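Long-range contacts in DNA mismatch repair protein MutS (Thermus aquaticus, PDB 1EWQ), which binds mismatched DNA, possibly carrying out the recognition step of mismatch repair, and has a weak ATPase activity: residues Y133-A138 with L145-V150; E154-V159 with P240-D245; E320-L325 with R363-E368; L551-G556 with A614-F619; R557-E562 with F608-E613. One frame throughout, in Å; residues are numbered along the deposited sequence.

Contact 1 (Y133-A138 with L145-V150); sequences YLAAIA and LAFLDV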
# COMPACT_ATOMS: atom_id res chain seq x y z
N TYR C 133 20.61 -5.29 -6.89
CA TYR C 133 21.87 -4.67 -6.50
C TYR C 133 22.01 -4.09 -5.10
O TYR C 133 21.11 -3.44 -4.58
CB TYR C 133 22.25 -3.53 -7.46
CG TYR C 133 22.48 -3.91 -8.91
CD1 TYR C 133 21.63 -3.45 -9.92
CD2 TYR C 133 23.57 -4.70 -9.27
CE1 TYR C 133 21.87 -3.75 -11.26
CE2 TYR C 133 23.82 -5.01 -10.61
CZ TYR C 133 22.97 -4.53 -11.59
OH TYR C 133 23.21 -4.84 -12.92
N LEU C 134 23.18 -4.34 -4.53
CA LEU C 134 23.58 -3.74 -3.26
C LEU C 134 24.50 -2.68 -3.85
O LEU C 134 25.33 -2.99 -4.69
CB LEU C 134 24.42 -4.70 -2.40
CG LEU C 134 25.12 -4.05 -1.19
CD1 LEU C 134 24.08 -3.49 -0.23
CD2 LEU C 134 25.99 -5.06 -0.47
N ALA C 135 24.34 -1.43 -3.45
CA ALA C 135 25.17 -0.36 -3.97
C ALA C 135 25.96 0.30 -2.83
O ALA C 135 25.52 0.30 -1.68
CB ALA C 135 24.31 0.68 -4.68
N ALA C 136 27.12 0.84 -3.17
CA ALA C 136 27.97 1.53 -2.20
C ALA C 136 28.51 2.82 -2.82
O ALA C 136 29.01 2.81 -3.95
CB ALA C 136 29.13 0.63 -1.77
N ILE C 137 28.40 3.91 -2.06
CA ILE C 137 28.84 5.24 -2.48
C ILE C 137 29.87 5.79 -1.48
O ILE C 137 29.64 5.77 -0.26
CB ILE C 137 27.64 6.23 -2.52
CG1 ILE C 137 26.65 5.82 -3.62
CG2 ILE C 137 28.14 7.65 -2.74
CD1 ILE C 137 25.32 6.56 -3.56
N ALA C 138 30.99 6.29 -1.99
CA ALA C 138 32.04 6.86 -1.14
C ALA C 138 32.73 8.01 -1.85
O ALA C 138 32.49 8.25 -3.04
CB ALA C 138 33.05 5.78 -0.78
N LEU C 145 31.27 4.79 -6.92
CA LEU C 145 29.98 4.10 -6.90
C LEU C 145 30.24 2.67 -7.36
O LEU C 145 30.81 2.45 -8.43
CB LEU C 145 29.03 4.79 -7.89
CG LEU C 145 27.50 4.69 -7.81
CD1 LEU C 145 26.96 4.70 -9.23
CD2 LEU C 145 27.06 3.45 -7.08
N ALA C 146 29.83 1.70 -6.54
CA ALA C 146 30.03 0.29 -6.90
C ALA C 146 28.78 -0.53 -6.61
O ALA C 146 28.04 -0.25 -5.68
CB ALA C 146 31.22 -0.29 -6.15
N PHE C 147 28.56 -1.54 -7.44
CA PHE C 147 27.41 -2.40 -7.30
C PHE C 147 27.83 -3.86 -7.18
O PHE C 147 28.87 -4.26 -7.70
CB PHE C 147 26.48 -2.29 -8.51
CG PHE C 147 25.95 -0.91 -8.74
CD1 PHE C 147 26.54 -0.08 -9.67
CD2 PHE C 147 24.84 -0.45 -8.03
CE1 PHE C 147 26.04 1.21 -9.89
CE2 PHE C 147 24.34 0.83 -8.25
CZ PHE C 147 24.94 1.66 -9.18
N LEU C 148 27.01 -4.63 -6.49
CA LEU C 148 27.24 -6.05 -6.34
C LEU C 148 25.88 -6.73 -6.35
O LEU C 148 24.96 -6.28 -5.67
CB LEU C 148 27.94 -6.39 -5.01
CG LEU C 148 28.03 -7.90 -4.71
CD1 LEU C 148 28.89 -8.60 -5.79
CD2 LEU C 148 28.65 -8.12 -3.33
N ASP C 149 25.75 -7.78 -7.16
CA ASP C 149 24.53 -8.56 -7.21
C ASP C 149 25.03 -9.89 -6.69
O ASP C 149 25.67 -10.66 -7.42
CB ASP C 149 23.99 -8.72 -8.64
CG ASP C 149 22.65 -9.44 -8.67
OD1 ASP C 149 22.43 -10.31 -7.80
OD2 ASP C 149 21.83 -9.15 -9.58
N VAL C 150 24.77 -10.14 -5.42
CA VAL C 150 25.22 -11.34 -4.77
C VAL C 150 24.66 -12.63 -5.38
O VAL C 150 25.31 -13.67 -5.30
CB VAL C 150 24.88 -11.29 -3.26
CG1 VAL C 150 25.54 -12.43 -2.53
CG2 VAL C 150 25.35 -9.95 -2.67
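Tyr133 and Ala135 meet Phe147 on one face of a beta hairpin, strands 134-139 and 143-149, in the mixed sheet of the second MutS domain. The strands are antiparallel, and reciprocal backbone hydrogen bonds join Leu134 to Leu148 and Ala136 to Ala146; the straightest, Leu134 N to Leu148 O, is 2.9 Å long with 173° at the hydrogen. Phe147 CB lies 3.9 Å from Tyr133 CD2, and CG stands beside the backbone N, opposite the carbonyl carbon (chi1 -60°). From there one flank of the ring reaches the facing strand: CD2 and CE2 are each 3.6 Å from Ala135 CB, a methyl small enough for the ring to lie against it. At the tip CZ comes 3.5 Å from Leu145 CD2 of its own strand. The ring turns its edge toward the face of Tyr133 in a tilted T-shaped pair, centroids 5.5 Å apart and planes at 55°. His173 stacks on the Phe147 ring, while Tyr133 OH is hydrogen-bonded to Glu154. Leu134, Ala146 and Leu148 point to the other face, against helix 215-232, whereas the Ala135 side carries the aromatic rings. At the far end of that side, Ile137 CG1 approaches Leu145 CD2 at 4.2 Å.

Contact 2 (E154-V159 with P240-D245); sequences EFKGTV and PFRFYD
Lys156 pairs with Arg242 and Gly157 with Phe243 in parallel register, which adds the short edge strand 242-243 to the mixed sheet of the second MutS domain. Three backbone hydrogen bonds alternate between the two segments: Arg242 N to Phe155 O, Gly157 N to Arg242 O (2.8 Å) and Tyr244 N to Gly157 O. On one face Phe241 stands edge-on in a T-shaped stack, its CD1 3.5 Å above the centre of the Phe155 ring, planes 79° apart. Its CZ comes 3.3 Å from Gly157 N, and glycine suits this place because a side chain would run into that ring. On the other face Thr158 CB sits 4.0 Å above the centre of the Tyr244 ring, a CH-pi contact. Thr158 OG1, turned away from its backbone N (chi1 -175°), donates to Tyr244 O at 2.9 Å from above the carbonyl plane, while Tyr244 OH bonds Glu169. A leucine in place of Tyr244 would probably leave Glu169 without that hydroxyl and Thr158 CB without its flat aromatic cover. Lys156 and Arg242 lie side by side despite their like charges, and a water links Glu154 OE2 to Arg242 NH2, accepting from NH2 at 2.6 Å.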
# COMPACT_ATOMS: atom_id res chain seq x y z
N GLU C 154 27.68 -10.44 -10.23
CA GLU C 154 27.98 -9.23 -11.00
C GLU C 154 28.61 -8.26 -10.01
O GLU C 154 28.06 -7.99 -8.94
CB GLU C 154 26.72 -8.61 -11.62
CG GLU C 154 27.07 -7.46 -12.55
CD GLU C 154 25.89 -6.92 -13.35
OE1 GLU C 154 24.73 -7.12 -12.94
OE2 GLU C 154 26.15 -6.27 -14.40
N PHE C 155 29.77 -7.74 -10.39
CA PHE C 155 30.55 -6.88 -9.53
C PHE C 155 31.16 -5.76 -10.39
O PHE C 155 32.07 -6.00 -11.19
CB PHE C 155 31.62 -7.78 -8.90
CG PHE C 155 32.40 -7.16 -7.78
CD1 PHE C 155 31.82 -6.24 -6.92
CD2 PHE C 155 33.71 -7.57 -7.55
CE1 PHE C 155 32.53 -5.74 -5.83
CE2 PHE C 155 34.43 -7.08 -6.46
CZ PHE C 155 33.84 -6.17 -5.60
N LYS C 156 30.65 -4.54 -10.23
CA LYS C 156 31.12 -3.42 -11.03
C LYS C 156 31.04 -2.06 -10.33
O LYS C 156 30.35 -1.89 -9.31
CB LYS C 156 30.31 -3.35 -12.34
CG LYS C 156 28.81 -3.25 -12.13
CD LYS C 156 28.07 -2.93 -13.41
CE LYS C 156 26.58 -2.80 -13.18
NZ LYS C 156 25.88 -2.43 -14.46
N GLY C 157 31.74 -1.08 -10.90
CA GLY C 157 31.73 0.24 -10.31
C GLY C 157 32.43 1.24 -11.19
O GLY C 157 33.05 0.88 -12.19
N THR C 158 32.33 2.50 -10.80
CA THR C 158 32.94 3.58 -11.56
C THR C 158 33.14 4.80 -10.66
O THR C 158 32.73 4.82 -9.51
CB THR C 158 32.05 3.97 -12.76
OG1 THR C 158 32.72 4.95 -13.56
CG2 THR C 158 30.73 4.55 -12.28
N VAL C 159 33.79 5.82 -11.21
CA VAL C 159 34.00 7.04 -10.47
C VAL C 159 33.33 8.13 -11.29
O VAL C 159 33.38 8.10 -12.52
CB VAL C 159 35.50 7.36 -10.28
CG1 VAL C 159 35.66 8.73 -9.63
CG2 VAL C 159 36.15 6.31 -9.39
N PRO C 240 34.67 -11.17 -12.37
CA PRO C 240 35.75 -10.17 -12.36
C PRO C 240 35.17 -8.77 -12.21
O PRO C 240 34.21 -8.41 -12.88
CB PRO C 240 36.42 -10.39 -13.71
CG PRO C 240 36.22 -11.89 -13.94
CD PRO C 240 34.80 -12.09 -13.51
N PHE C 241 35.74 -7.97 -11.31
CA PHE C 241 35.25 -6.62 -11.11
C PHE C 241 35.40 -5.77 -12.36
O PHE C 241 36.43 -5.80 -13.02
CB PHE C 241 35.98 -5.91 -9.97
CG PHE C 241 35.49 -4.52 -9.71
CD1 PHE C 241 34.37 -4.30 -8.91
CD2 PHE C 241 36.12 -3.42 -10.29
CE1 PHE C 241 33.89 -3.00 -8.68
CE2 PHE C 241 35.65 -2.12 -10.06
CZ PHE C 241 34.54 -1.91 -9.26
N ARG C 242 34.37 -4.99 -12.67
CA ARG C 242 34.41 -4.12 -13.82
C ARG C 242 34.41 -2.64 -13.46
O ARG C 242 33.44 -2.12 -12.90
CB ARG C 242 33.23 -4.38 -14.75
CG ARG C 242 33.35 -5.66 -15.55
CD ARG C 242 32.70 -5.46 -16.91
NE ARG C 242 31.29 -5.13 -16.76
CZ ARG C 242 30.68 -4.11 -17.36
NH1 ARG C 242 31.37 -3.29 -18.15
NH2 ARG C 242 29.38 -3.91 -17.17
N PHE C 243 35.51 -1.98 -13.78
CA PHE C 243 35.65 -0.55 -13.55
C PHE C 243 35.24 0.00 -14.92
O PHE C 243 36.06 0.04 -15.85
CB PHE C 243 37.11 -0.23 -13.25
CG PHE C 243 37.38 1.23 -13.00
CD1 PHE C 243 38.70 1.69 -12.91
CD2 PHE C 243 36.34 2.14 -12.86
CE1 PHE C 243 38.96 3.03 -12.69
CE2 PHE C 243 36.59 3.48 -12.64
CZ PHE C 243 37.91 3.93 -12.56
N TYR C 244 33.98 0.39 -15.06
CA TYR C 244 33.48 0.89 -16.34
C TYR C 244 33.44 2.41 -16.47
O TYR C 244 33.79 3.15 -15.55
CB TYR C 244 32.09 0.30 -16.62
CG TYR C 244 30.99 0.78 -15.70
CD1 TYR C 244 30.16 1.84 -16.07
CD2 TYR C 244 30.78 0.19 -14.44
CE1 TYR C 244 29.15 2.30 -15.23
CE2 TYR C 244 29.77 0.65 -13.59
CZ TYR C 244 28.97 1.70 -14.00
OH TYR C 244 27.96 2.16 -13.19
N ASP C 245 33.03 2.87 -17.65
CA ASP C 245 32.93 4.28 -17.94
C ASP C 245 31.56 4.63 -18.50
O ASP C 245 31.24 4.28 -19.64
CB ASP C 245 34.01 4.69 -18.94
CG ASP C 245 33.96 6.16 -19.30
OD1 ASP C 245 33.15 6.91 -18.70
OD2 ASP C 245 34.73 6.56 -20.19
O HOH W 1 28.57 -5.73 -15.52
O HOH W 2 30.78 -7.93 -12.95

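Contact 3 (E320-L325 with R363-E368); sequences EGVRRL and RALLGE
Two helices of the MutS domain III region meet where Val322 and Leu325 of helix 316-326 face Leu365 and Leu366, the last turn of helix 346-366. Leu325 and Leu365 reach toward each other tip to tip: their CD1 methyls are 3.4 Å apart, tighter than usual for two carbons. The same Leu365 CD1 lies 4.0 Å from Gly321 C, where the absence of a side chain lets the methyl settle close to the backbone. Beside them, Val322 and Leu366 cross at about a right angle. Val322 CG1 is swung away from its own N (chi1 166°), which leaves CG2 as the branch that meets Leu366 CD2, at 3.8 Å. Leu366 touches Leu527 of helix 514-540, and after it Gly367 takes a positive phi (85°) as the chain leaves the helix. Branched aliphatic residues suit such a junction, since their methyls pack together without needing polar partners. With 174 Å² buried, mostly methyl to methyl, it probably rests on shape and partial shielding from water, not directed bonds.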
# COMPACT_ATOMS: atom_id res chain seq x y z
N GLU C 320 10.55 -19.18 -33.15
CA GLU C 320 9.53 -19.72 -32.26
C GLU C 320 10.02 -21.01 -31.59
O GLU C 320 9.68 -21.29 -30.44
CB GLU C 320 8.23 -19.99 -33.05
CG GLU C 320 7.62 -18.74 -33.70
CD GLU C 320 7.24 -17.67 -32.68
OE1 GLU C 320 6.86 -18.04 -31.54
OE2 GLU C 320 7.31 -16.47 -33.02
N GLY C 321 10.83 -21.78 -32.32
CA GLY C 321 11.36 -23.01 -31.77
C GLY C 321 12.26 -22.73 -30.58
O GLY C 321 12.14 -23.35 -29.52
N VAL C 322 13.18 -21.78 -30.76
CA VAL C 322 14.11 -21.42 -29.70
C VAL C 322 13.33 -20.90 -28.48
O VAL C 322 13.60 -21.31 -27.35
CB VAL C 322 15.11 -20.34 -30.19
CG1 VAL C 322 15.84 -19.71 -29.02
CG2 VAL C 322 16.11 -20.99 -31.13
N ARG C 323 12.36 -20.03 -28.73
CA ARG C 323 11.53 -19.46 -27.66
C ARG C 323 10.73 -20.54 -26.92
O ARG C 323 10.54 -20.46 -25.71
CB ARG C 323 10.59 -18.38 -28.25
CG ARG C 323 11.32 -17.09 -28.67
CD ARG C 323 10.43 -16.09 -29.43
NE ARG C 323 9.25 -15.70 -28.67
CZ ARG C 323 9.28 -14.98 -27.54
NH1 ARG C 323 10.44 -14.57 -27.04
NH2 ARG C 323 8.15 -14.69 -26.91
N ARG C 324 10.28 -21.55 -27.66
CA ARG C 324 9.53 -22.66 -27.07
C ARG C 324 10.45 -23.37 -26.08
O ARG C 324 10.07 -23.64 -24.94
CB ARG C 324 9.11 -23.66 -28.16
CG ARG C 324 7.63 -24.02 -28.17
CD ARG C 324 7.38 -25.31 -28.97
NE ARG C 324 7.95 -25.24 -30.31
CZ ARG C 324 7.53 -24.42 -31.27
NH1 ARG C 324 6.52 -23.58 -31.04
NH2 ARG C 324 8.14 -24.41 -32.45
N LEU C 325 11.66 -23.68 -26.53
CA LEU C 325 12.63 -24.38 -25.69
C LEU C 325 13.09 -23.55 -24.50
O LEU C 325 13.17 -24.07 -23.38
CB LEU C 325 13.84 -24.83 -26.53
CG LEU C 325 13.50 -25.98 -27.51
CD1 LEU C 325 14.61 -26.15 -28.54
CD2 LEU C 325 13.27 -27.27 -26.73
N ARG C 363 20.95 -26.65 -28.98
CA ARG C 363 22.19 -26.80 -29.73
C ARG C 363 21.87 -27.33 -31.13
O ARG C 363 22.49 -26.93 -32.11
CB ARG C 363 23.15 -27.75 -29.01
CG ARG C 363 24.56 -27.70 -29.57
CD ARG C 363 25.60 -28.24 -28.60
NE ARG C 363 26.90 -27.60 -28.85
CZ ARG C 363 28.05 -27.97 -28.29
NH1 ARG C 363 28.09 -28.99 -27.44
NH2 ARG C 363 29.16 -27.31 -28.58
N ALA C 364 20.89 -28.22 -31.21
CA ALA C 364 20.50 -28.79 -32.49
C ALA C 364 19.87 -27.75 -33.41
O ALA C 364 20.05 -27.81 -34.63
CB ALA C 364 19.52 -29.94 -32.26
N LEU C 365 19.15 -26.79 -32.83
CA LEU C 365 18.49 -25.75 -33.62
C LEU C 365 19.43 -24.63 -34.06
O LEU C 365 19.40 -24.20 -35.20
CB LEU C 365 17.33 -25.13 -32.84
CG LEU C 365 16.05 -25.95 -32.71
CD1 LEU C 365 15.11 -25.25 -31.75
CD2 LEU C 365 15.40 -26.11 -34.07
N LEU C 366 20.27 -24.17 -33.14
CA LEU C 366 21.19 -23.08 -33.45
C LEU C 366 22.48 -23.56 -34.09
O LEU C 366 23.27 -22.77 -34.60
CB LEU C 366 21.48 -22.28 -32.18
CG LEU C 366 20.21 -21.70 -31.53
CD1 LEU C 366 20.50 -21.25 -30.11
CD2 LEU C 366 19.70 -20.55 -32.39
N GLY C 367 22.70 -24.88 -34.07
CA GLY C 367 23.90 -25.43 -34.67
C GLY C 367 25.11 -25.43 -33.75
O GLY C 367 25.09 -24.82 -32.67
N GLU C 368 26.17 -26.10 -34.19
CA GLU C 368 27.40 -26.18 -33.41
C GLU C 368 28.29 -25.01 -33.76
O GLU C 368 29.26 -25.16 -34.49
CB GLU C 368 28.15 -27.48 -33.72
CG GLU C 368 28.55 -28.28 -32.48
CD GLU C 368 27.45 -29.23 -32.01
OE1 GLU C 368 27.14 -30.19 -32.75
OE2 GLU C 368 26.89 -29.02 -30.91

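Contact 4 (L551-G556 with A614-F619); sequences LQIRAG and AHLPLF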
# COMPACT_ATOMS: atom_id res chain seq x y z
N LEU C 551 18.45 12.64 -38.88
CA LEU C 551 17.38 11.91 -38.25
C LEU C 551 16.26 12.01 -39.27
O LEU C 551 15.84 13.11 -39.63
CB LEU C 551 16.96 12.55 -36.92
CG LEU C 551 15.79 11.87 -36.19
CD1 LEU C 551 15.90 12.13 -34.69
CD2 LEU C 551 14.47 12.37 -36.75
N GLN C 552 15.82 10.87 -39.78
CA GLN C 552 14.74 10.85 -40.75
C GLN C 552 13.82 9.70 -40.41
O GLN C 552 14.12 8.54 -40.68
CB GLN C 552 15.28 10.71 -42.18
CG GLN C 552 16.11 11.90 -42.61
CD GLN C 552 16.52 11.85 -44.07
OE1 GLN C 552 15.67 11.91 -44.97
NE2 GLN C 552 17.82 11.75 -44.32
N ILE C 553 12.69 10.05 -39.81
CA ILE C 553 11.72 9.07 -39.40
C ILE C 553 10.42 9.22 -40.18
O ILE C 553 9.82 10.30 -40.19
CB ILE C 553 11.40 9.21 -37.88
CG1 ILE C 553 12.69 9.10 -37.06
CG2 ILE C 553 10.40 8.15 -37.46
CD1 ILE C 553 12.48 9.25 -35.56
N ARG C 554 9.99 8.15 -40.83
CA ARG C 554 8.75 8.17 -41.57
C ARG C 554 7.72 7.35 -40.81
O ARG C 554 7.96 6.19 -40.48
CB ARG C 554 8.92 7.59 -42.98
CG ARG C 554 7.68 7.77 -43.88
CD ARG C 554 7.89 7.29 -45.33
NE ARG C 554 7.86 5.83 -45.46
CZ ARG C 554 8.90 5.10 -45.87
NH1 ARG C 554 10.04 5.69 -46.18
NH2 ARG C 554 8.79 3.78 -45.97
N ALA C 555 6.58 7.97 -40.51
CA ALA C 555 5.49 7.30 -39.81
C ALA C 555 5.90 6.66 -38.48
O ALA C 555 5.61 5.49 -38.24
CB ALA C 555 4.85 6.24 -40.72
N GLY C 556 6.55 7.44 -37.62
CA GLY C 556 6.95 6.93 -36.33
C GLY C 556 5.78 6.99 -35.35
O GLY C 556 4.85 7.77 -35.54
N ALA C 614 13.37 4.48 -40.54
CA ALA C 614 14.01 5.33 -39.57
C ALA C 614 15.50 5.40 -39.84
O ALA C 614 16.17 4.37 -39.93
CB ALA C 614 13.74 4.82 -38.15
N HIS C 615 15.97 6.62 -40.04
CA HIS C 615 17.38 6.90 -40.27
C HIS C 615 17.71 7.67 -39.00
O HIS C 615 17.06 8.67 -38.71
CB HIS C 615 17.56 7.75 -41.52
CG HIS C 615 17.42 6.98 -42.80
ND1 HIS C 615 18.48 6.32 -43.39
CD2 HIS C 615 16.34 6.72 -43.58
CE1 HIS C 615 18.06 5.69 -44.48
NE2 HIS C 615 16.77 5.92 -44.62
N LEU C 616 18.70 7.21 -38.25
CA LEU C 616 19.04 7.85 -36.99
C LEU C 616 20.51 8.07 -36.70
O LEU C 616 21.36 7.28 -37.12
CB LEU C 616 18.46 7.03 -35.84
CG LEU C 616 16.95 6.79 -35.85
CD1 LEU C 616 16.62 5.61 -34.95
CD2 LEU C 616 16.21 8.05 -35.41
N PRO C 617 20.83 9.16 -36.00
CA PRO C 617 22.23 9.43 -35.66
C PRO C 617 22.50 8.73 -34.32
O PRO C 617 21.57 8.20 -33.69
CB PRO C 617 22.26 10.96 -35.53
CG PRO C 617 20.91 11.28 -35.00
CD PRO C 617 19.98 10.35 -35.78
N LEU C 618 23.75 8.69 -33.90
CA LEU C 618 24.06 8.06 -32.63
C LEU C 618 24.16 9.16 -31.58
O LEU C 618 25.17 9.86 -31.50
CB LEU C 618 25.37 7.28 -32.74
CG LEU C 618 25.26 6.10 -33.70
CD1 LEU C 618 26.64 5.57 -34.09
CD2 LEU C 618 24.42 5.02 -33.04
N PHE C 619 23.10 9.32 -30.80
CA PHE C 619 23.07 10.35 -29.76
C PHE C 619 23.94 9.95 -28.56
O PHE C 619 24.05 8.78 -28.23
CB PHE C 619 21.63 10.60 -29.29
CG PHE C 619 20.70 11.04 -30.39
CD1 PHE C 619 19.80 10.15 -30.97
CD2 PHE C 619 20.71 12.35 -30.85
CE1 PHE C 619 18.93 10.56 -31.98
CE2 PHE C 619 19.84 12.77 -31.86
CZ PHE C 619 18.95 11.87 -32.43
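Gln552 and His615 form an antiparallel hydrogen-bonded pair, each amide donating a hydrogen bond to the other residue's carbonyl: Gln552 N to His615 O and His615 N to Gln552 O, both 2.7 Å. Next to them Ile553 and Ala614 are a non-hydrogen-bonded pair, CA to CA 4.4 Å, before the chain turns a corner at Arg554 and Ala555. Leu616 CD2 rests against both Leu551 CG and Ile553 CD1, each 3.9 Å away. Leu551 CG lies opposite its backbone N (chi1 178°), which brings it beside that methyl and lets CD1 reach Phe619, meeting the ring at the edge, in plane, 3.8 Å from CZ; its CB sets against Pro617 CD. On the opposite face the polar pair packs through its methylenes, Gln552 CB to His615 CB at 3.8 Å, while His615 NE2 bonds Glu613. In the four-stranded mixed sheet, strand 551-556 lies between 613-616 and 570-574, and helix 589-603 covers the aliphatic face, Ile599 resting on Ile553 and Leu616, and Ala600 on Phe619.

Contact 5 (R557-E562 with F608-E613); sequences RHPVVE and FVPAEE
Arg557 and Pro610 bring together two loops next to the ATPase domain's helix 589-603, and one backbone hydrogen bond ties them: Arg557 N to Pro610 O, 3.0 Å, the donor tilted 26° from the carbonyl plane. Pro610 is the centre of an inverse gamma turn, a tight bend that suits proline's restricted phi. Apolar contact comes next. Pro610 CG meets Pro559 CD at 3.8 Å, one rigid ring crossing the other obliquely, and Leu602 of the helix packs on Pro610. The guanidinium of Arg557 lies over this turn, with Pro610 C 3.3 Å above its plane, toward the rim; in the model the chain bends back to that position with a strained first torsion (chi1 -19°), and its detail is less sure. Polar bonds act round its edge. Glu562 approaches in plane, its OE1 3.0 Å from Arg557 NH1 in a salt bridge whose hydrogen bond is weak, while the carbonyls of Tyr540 and Gly541 take bonds from NH1 and NH2. A leucine in place of Arg557 would probably leave Glu562 without its charge mate, those two carbonyls without these donors, and the peptide of Pro610 less covered. The guanidinium therefore works in two ways, its face packing on a proline turn and its edge meeting a carboxylate and two carbonyls, which suits a charged group in a partly buried place.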
# COMPACT_ATOMS: atom_id res chain seq x y z
N ARG C 557 5.83 6.16 -34.32
CA ARG C 557 4.77 6.12 -33.32
C ARG C 557 5.35 5.83 -31.94
O ARG C 557 6.41 5.21 -31.82
CB ARG C 557 3.75 5.04 -33.65
CG ARG C 557 3.77 4.54 -35.08
CD ARG C 557 3.50 3.07 -35.07
NE ARG C 557 4.35 2.35 -35.99
CZ ARG C 557 4.66 1.07 -35.88
NH1 ARG C 557 4.19 0.35 -34.87
NH2 ARG C 557 5.42 0.50 -36.79
N HIS C 558 4.65 6.28 -30.90
CA HIS C 558 5.08 6.04 -29.53
C HIS C 558 4.83 4.55 -29.30
O HIS C 558 3.68 4.10 -29.31
CB HIS C 558 4.26 6.89 -28.56
CG HIS C 558 4.79 6.88 -27.16
ND1 HIS C 558 4.91 5.72 -26.41
CD2 HIS C 558 5.23 7.89 -26.36
CE1 HIS C 558 5.39 6.02 -25.22
NE2 HIS C 558 5.59 7.32 -25.16
N PRO C 559 5.90 3.76 -29.09
CA PRO C 559 5.79 2.32 -28.87
C PRO C 559 4.91 1.87 -27.70
O PRO C 559 4.44 0.74 -27.68
CB PRO C 559 7.25 1.89 -28.69
CG PRO C 559 7.88 3.12 -28.07
CD PRO C 559 7.29 4.23 -28.91
N VAL C 560 4.68 2.76 -26.74
CA VAL C 560 3.86 2.41 -25.59
C VAL C 560 2.41 2.88 -25.73
O VAL C 560 1.49 2.11 -25.49
CB VAL C 560 4.46 2.98 -24.29
CG1 VAL C 560 3.57 2.60 -23.12
CG2 VAL C 560 5.87 2.44 -24.09
N VAL C 561 2.23 4.13 -26.13
CA VAL C 561 0.89 4.69 -26.31
C VAL C 561 0.11 3.90 -27.36
O VAL C 561 -1.04 3.55 -27.13
CB VAL C 561 0.96 6.17 -26.77
CG1 VAL C 561 -0.42 6.68 -27.13
CG2 VAL C 561 1.58 7.02 -25.67
N GLU C 562 0.73 3.62 -28.50
CA GLU C 562 0.04 2.87 -29.55
C GLU C 562 -0.41 1.50 -29.07
O GLU C 562 -1.25 0.86 -29.69
CB GLU C 562 0.95 2.69 -30.77
CG GLU C 562 2.10 1.71 -30.58
CD GLU C 562 2.78 1.36 -31.90
OE1 GLU C 562 3.78 0.60 -31.90
OE2 GLU C 562 2.31 1.85 -32.95
N PHE C 608 14.60 -3.12 -33.24
CA PHE C 608 13.91 -2.53 -34.39
C PHE C 608 13.07 -1.42 -33.74
O PHE C 608 12.88 -1.43 -32.52
CB PHE C 608 13.00 -3.56 -35.07
CG PHE C 608 13.71 -4.43 -36.07
CD1 PHE C 608 15.03 -4.81 -35.89
CD2 PHE C 608 13.02 -4.91 -37.19
CE1 PHE C 608 15.67 -5.64 -36.81
CE2 PHE C 608 13.65 -5.74 -38.12
CZ PHE C 608 14.98 -6.11 -37.93
N VAL C 609 12.53 -0.49 -34.52
CA VAL C 609 11.76 0.60 -33.95
C VAL C 609 10.37 0.76 -34.58
O VAL C 609 10.12 0.26 -35.68
CB VAL C 609 12.54 1.93 -34.08
CG1 VAL C 609 13.93 1.79 -33.43
CG2 VAL C 609 12.69 2.30 -35.56
N PRO C 610 9.45 1.46 -33.89
CA PRO C 610 8.09 1.68 -34.39
C PRO C 610 7.99 2.78 -35.44
O PRO C 610 7.73 3.93 -35.12
CB PRO C 610 7.31 2.03 -33.11
CG PRO C 610 8.35 2.75 -32.30
CD PRO C 610 9.57 1.87 -32.48
N ALA C 611 8.19 2.41 -36.70
CA ALA C 611 8.11 3.36 -37.80
C ALA C 611 8.11 2.62 -39.14
O ALA C 611 8.29 1.41 -39.18
CB ALA C 611 9.30 4.32 -37.75
N GLU C 612 7.89 3.36 -40.22
CA GLU C 612 7.91 2.76 -41.54
C GLU C 612 9.37 2.69 -41.97
O GLU C 612 9.81 1.72 -42.56
CB GLU C 612 7.10 3.60 -42.53
CG GLU C 612 5.69 3.10 -42.72
CD GLU C 612 4.87 3.99 -43.64
OE1 GLU C 612 5.47 4.61 -44.55
OE2 GLU C 612 3.63 4.05 -43.47
N GLU C 613 10.11 3.74 -41.64
CA GLU C 613 11.53 3.82 -41.96
C GLU C 613 12.14 4.75 -40.93
O GLU C 613 11.49 5.69 -40.47
CB GLU C 613 11.76 4.39 -43.36
CG GLU C 613 13.23 4.40 -43.80
CD GLU C 613 13.42 4.91 -45.22
OE1 GLU C 613 14.58 5.00 -45.70
OE2 GLU C 613 12.40 5.23 -45.87

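Contacts 1 and 2 share one sheet: strands 143-149 and 154-160 are neighbours in it, so the fully buried hairpin of contact 1 leads to the more exposed edge strand of contact 2, where charges and water join the aromatic packing. Contacts 4 and 5 also touch: Arg554 forms salt bridges to Glu612 and Glu613, whose places opposite it make a classic beta bulge. Both are buried, but contact 4 pairs strands over an aliphatic core, whereas contact 5 joins loops through proline and arginine. Contact 3 stands apart, its centre about 29 Å or more from the others, a partly buried helix junction made of apolar contacts, mostly between methyl groups.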